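PDB 1PZV: probable ubiquitin-conjugating enzyme E2 7, which probably accepts ubiquitin from an E1 enzyme as a thioester and catalyses its covalent attachment to other proteins. Local coordinates for residues 120-123 against 124-127; 148-151 against 152-156. All blocks are in the same frame, centred on the assembly; numbering follows the deposited sequence.

In the fold
Both interactions are local, each covering a little over two turns of a single helix, and their centres lie about 19 Å apart with nearest atoms about 8 Å apart. Interaction 1 belongs to helix 115-127, with its centre about 8 Å from the centre of the chain; interaction 2 belongs to the last helix, 147-161, about 19 Å out. Each has a buried apolar side and a solvent-facing one. In 120-127 the side-chain chemistry is an apolar V122/M125 pair and a threonine hydroxyl returned to the backbone. In 148-156 a phenylalanine-valine CH-pi contact turns inward, while a glutamate-lysine salt bridge occupies a more exposed side. The predicted active-site cysteine is near interaction 1.

Interaction 1. Residues 120-123 against 124-127; sequences LSVI and SMLT
T127 reaches back one turn to I123 with both its backbone and its side chain. Its OG1 donates to I123 O at 2.6 Å, coming from above the carbonyl plane, 40° out of it, while T127 N donates to the same oxygen at 2.9 Å. One acceptor thus serves two donors from a single residue. The torsion explains the reach: with chi1 at -47°, OG1 stands beside the backbone N and CG2 takes the position anti to it. The I123 and T127 side chains lie alongside each other, I123 CG2 passing 3.6 Å from T127 OG1. Regular helical bonds continue the pattern, M125 N to S121 O at 3.0 Å and L126 N to V122 O at 3.1 Å, whereas S124 N to L120 O is weak. The S121 hydroxyl belongs to the preceding turn, where OG is hydrogen-bonded to I118 O.

Between side chains, the apolar contact is a single close pair. V122 and M125 run side by side and point the same way; M125 bends at chi3 (76°), and its CE comes 4.0 Å from V122 CG1. M125 also touches H78, I81 and V87, and its side chain is about 7 Å from that of C88, the predicted thioester cysteine. V122, M125 and L126 are buried and S124 and T127 exposed, so this C-terminal part of helix 115-127 turns one side inward, as in the central helix of the ubiquitin-conjugating (UBC) fold.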
loop_
_atom_site.group_PDB
_atom_site.type_symbol
_atom_site.label_atom_id
_atom_site.label_comp_id
_atom_site.label_asym_id
_atom_site.label_seq_id
_atom_site.Cartn_x
_atom_site.Cartn_y
_atom_site.Cartn_z
ATOM N N LEU A 120 5.017 6.462 0.806
ATOM C CA LEU A 120 4.584 7.631 1.548
ATOM C C LEU A 120 3.118 7.911 1.286
ATOM O O LEU A 120 2.351 8.147 2.221
ATOM C CB LEU A 120 5.418 8.859 1.167
ATOM C CG LEU A 120 6.820 8.904 1.782
ATOM C CD1 LEU A 120 7.610 10.072 1.232
ATOM C CD2 LEU A 120 6.684 8.995 3.296
ATOM N N SER A 121 2.714 7.890 0.020
ATOM C CA SER A 121 1.313 8.159 -0.280
ATOM C C SER A 121 0.429 7.055 0.320
ATOM O O SER A 121 -0.779 7.237 0.483
ATOM C CB SER A 121 1.085 8.303 -1.796
ATOM O OG SER A 121 1.110 7.056 -2.453
ATOM N N VAL A 122 1.036 5.920 0.667
ATOM C CA VAL A 122 0.284 4.824 1.283
ATOM C C VAL A 122 -0.012 5.116 2.765
ATOM O O VAL A 122 -1.069 4.743 3.286
ATOM C CB VAL A 122 1.029 3.493 1.160
ATOM C CG1 VAL A 122 0.302 2.405 1.952
ATOM C CG2 VAL A 122 1.136 3.119 -0.295
ATOM N N ILE A 123 0.916 5.774 3.446
ATOM C CA ILE A 123 0.645 6.128 4.821
ATOM C C ILE A 123 -0.554 7.084 4.778
ATOM O O ILE A 123 -1.437 7.033 5.640
ATOM C CB ILE A 123 1.835 6.849 5.474
ATOM C CG1 ILE A 123 2.962 5.853 5.735
ATOM C CG2 ILE A 123 1.389 7.525 6.783
ATOM C CD1 ILE A 123 4.177 6.480 6.372
ATOM N N SER A 124 -0.579 7.953 3.770
ATOM C CA SER A 124 -1.670 8.897 3.600
ATOM C C SER A 124 -2.989 8.157 3.399
ATOM O O SER A 124 -3.983 8.464 4.042
ATOM C CB SER A 124 -1.423 9.790 2.384
ATOM O OG SER A 124 -0.418 10.750 2.621
ATOM N N MET A 125 -3.000 7.190 2.491
ATOM C CA MET A 125 -4.210 6.433 2.242
ATOM C C MET A 125 -4.804 5.843 3.520
ATOM O O MET A 125 -6.021 5.910 3.738
ATOM C CB MET A 125 -3.938 5.300 1.264
ATOM C CG MET A 125 -5.066 4.295 1.230
ATOM S SD MET A 125 -4.753 2.988 0.082
ATOM C CE MET A 125 -3.530 2.016 1.016
ATOM N N LEU A 126 -3.951 5.248 4.351
ATOM C CA LEU A 126 -4.415 4.651 5.596
ATOM C C LEU A 126 -4.833 5.727 6.615
ATOM O O LEU A 126 -5.795 5.556 7.365
ATOM C CB LEU A 126 -3.316 3.765 6.180
ATOM C CG LEU A 126 -2.822 2.608 5.302
ATOM C CD1 LEU A 126 -1.612 1.966 5.958
ATOM C CD2 LEU A 126 -3.925 1.579 5.080
ATOM N N THR A 127 -4.116 6.843 6.625
ATOM C CA THR A 127 -4.402 7.930 7.552
ATOM C C THR A 127 -5.585 8.796 7.115
ATOM O O THR A 127 -6.334 9.320 7.950
ATOM C CB THR A 127 -3.181 8.860 7.701
ATOM O OG1 THR A 127 -2.008 8.069 7.900
ATOM C CG2 THR A 127 -3.369 9.810 8.880
#

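Interaction 2. Residues 148-151 against 152-156; sequences AEFK and KKVAQ
F150 O takes the backbone N-H of V154 at 3.0 Å, nearly in line with its C=O, and also that of K153, which approaches from above the carbonyl plane (65° out of it), so alpha-helical i to i+4 pairing is joined here by an i to i+3 bond. A155 N continues the alpha-helical pattern to K151 O, while K153 N to E149 O is weak.

On the polar side E149 and K153, one turn apart, form a rather long salt bridge, E149 OE2 to K153 NZ at 3.5 Å. The lysine does not run straight out: bends at chi2 and chi4 curl it back over the preceding turn, which brings its aliphatic CE as well as NZ beside E149 OE2. NZ has a second, weak partner in Q156 OE1 at 2.9 Å, and the ammonium therefore joins i-4 and i+3 neighbours. A leucine in place of K153 would probably leave the E149 carboxylate without its charged mate and Q156 OE1 without this donor.

On the buried side the branch that touches is V154 CG2, placed over one face of the F150 ring. It sits 4.1 Å from the ring centroid and 24° off the normal, a CH-pi contact displaced toward the rim, where CE2 is the nearest ring atom at 3.7 Å.

The same ring meets that of W77, their planes at about 50°, and touches M142 and Q143 of helix 137-144. L47 touches F150, K151 and V154, and Y48 touches V154; helix 147-161 is thus packed against helix 137-144 and against the loop between strands 35-41 and 52-58.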
loop_
_atom_site.group_PDB
_atom_site.type_symbol
_atom_site.label_atom_id
_atom_site.label_comp_id
_atom_site.label_asym_id
_atom_site.label_seq_id
_atom_site.Cartn_x
_atom_site.Cartn_y
_atom_site.Cartn_z
ATOM N N ALA A 148 -19.489 2.923 13.562
ATOM C CA ALA A 148 -19.465 1.965 14.658
ATOM C C ALA A 148 -18.874 0.614 14.275
ATOM O O ALA A 148 -17.845 0.198 14.808
ATOM C CB ALA A 148 -20.880 1.771 15.192
ATOM N N GLU A 149 -19.530 -0.067 13.346
ATOM C CA GLU A 149 -19.082 -1.382 12.924
ATOM C C GLU A 149 -17.780 -1.355 12.135
ATOM O O GLU A 149 -17.043 -2.346 12.116
ATOM C CB GLU A 149 -20.162 -2.060 12.089
ATOM C CG GLU A 149 -20.028 -3.562 12.057
ATOM C CD GLU A 149 -20.564 -4.154 10.774
ATOM O OE1 GLU A 149 -21.709 -3.811 10.405
ATOM O OE2 GLU A 149 -19.840 -4.960 10.139
ATOM N N PHE A 150 -17.505 -0.224 11.486
ATOM C CA PHE A 150 -16.293 -0.071 10.685
ATOM C C PHE A 150 -15.019 -0.223 11.521
ATOM O O PHE A 150 -14.150 -1.036 11.193
ATOM C CB PHE A 150 -16.276 1.291 9.984
ATOM C CG PHE A 150 -15.095 1.484 9.069
ATOM C CD1 PHE A 150 -15.056 0.877 7.818
ATOM C CD2 PHE A 150 -14.008 2.261 9.466
ATOM C CE1 PHE A 150 -13.949 1.042 6.975
ATOM C CE2 PHE A 150 -12.900 2.427 8.629
ATOM C CZ PHE A 150 -12.874 1.817 7.384
ATOM N N LYS A 151 -14.896 0.564 12.586
ATOM C CA LYS A 151 -13.719 0.468 13.442
ATOM C C LYS A 151 -13.611 -0.951 13.964
ATOM O O LYS A 151 -12.514 -1.477 14.147
ATOM C CB LYS A 151 -13.821 1.432 14.631
ATOM C CG LYS A 151 -13.582 2.892 14.269
ATOM C CD LYS A 151 -13.373 3.771 15.504
ATOM C CE LYS A 151 -14.649 3.943 16.315
ATOM N NZ LYS A 151 -14.467 4.913 17.440
ATOM N N LYS A 152 -14.768 -1.563 14.191
ATOM C CA LYS A 152 -14.843 -2.918 14.711
ATOM C C LYS A 152 -14.290 -3.933 13.711
ATOM O O LYS A 152 -13.749 -4.964 14.102
ATOM C CB LYS A 152 -16.299 -3.249 15.062
ATOM C CG LYS A 152 -16.491 -4.525 15.865
ATOM C CD LYS A 152 -17.969 -4.890 15.959
ATOM C CE LYS A 152 -18.165 -6.346 16.374
ATOM N NZ LYS A 152 -19.594 -6.760 16.296
ATOM N N LYS A 153 -14.423 -3.637 12.422
ATOM C CA LYS A 153 -13.922 -4.533 11.384
ATOM C C LYS A 153 -12.441 -4.297 11.094
ATOM O O LYS A 153 -11.721 -5.229 10.726
ATOM C CB LYS A 153 -14.749 -4.375 10.108
ATOM C CG LYS A 153 -16.178 -4.841 10.295
ATOM C CD LYS A 153 -16.207 -6.335 10.615
ATOM C CE LYS A 153 -17.513 -6.765 11.277
ATOM N NZ LYS A 153 -17.651 -6.182 12.648
ATOM N N VAL A 154 -11.989 -3.053 11.256
ATOM C CA VAL A 154 -10.584 -2.737 11.044
ATOM C C VAL A 154 -9.836 -3.497 12.139
ATOM O O VAL A 154 -8.784 -4.080 11.898
ATOM C CB VAL A 154 -10.288 -1.208 11.189
ATOM C CG1 VAL A 154 -8.808 -0.934 10.957
ATOM C CG2 VAL A 154 -11.107 -0.419 10.201
ATOM N N ALA A 155 -10.408 -3.504 13.341
ATOM C CA ALA A 155 -9.803 -4.192 14.476
ATOM C C ALA A 155 -9.699 -5.687 14.197
ATOM O O ALA A 155 -8.749 -6.351 14.624
ATOM C CB ALA A 155 -10.625 -3.947 15.728
ATOM N N GLN A 156 -10.679 -6.216 13.481
ATOM C CA GLN A 156 -10.665 -7.629 13.141
ATOM C C GLN A 156 -9.486 -7.917 12.217
ATOM O O GLN A 156 -8.863 -8.976 12.308
ATOM C CB GLN A 156 -11.978 -8.025 12.463
ATOM C CG GLN A 156 -13.197 -7.908 13.371
ATOM C CD GLN A 156 -14.500 -8.209 12.644
ATOM O OE1 GLN A 156 -15.590 -8.105 13.221
ATOM N NE2 GLN A 156 -14.392 -8.589 11.370
#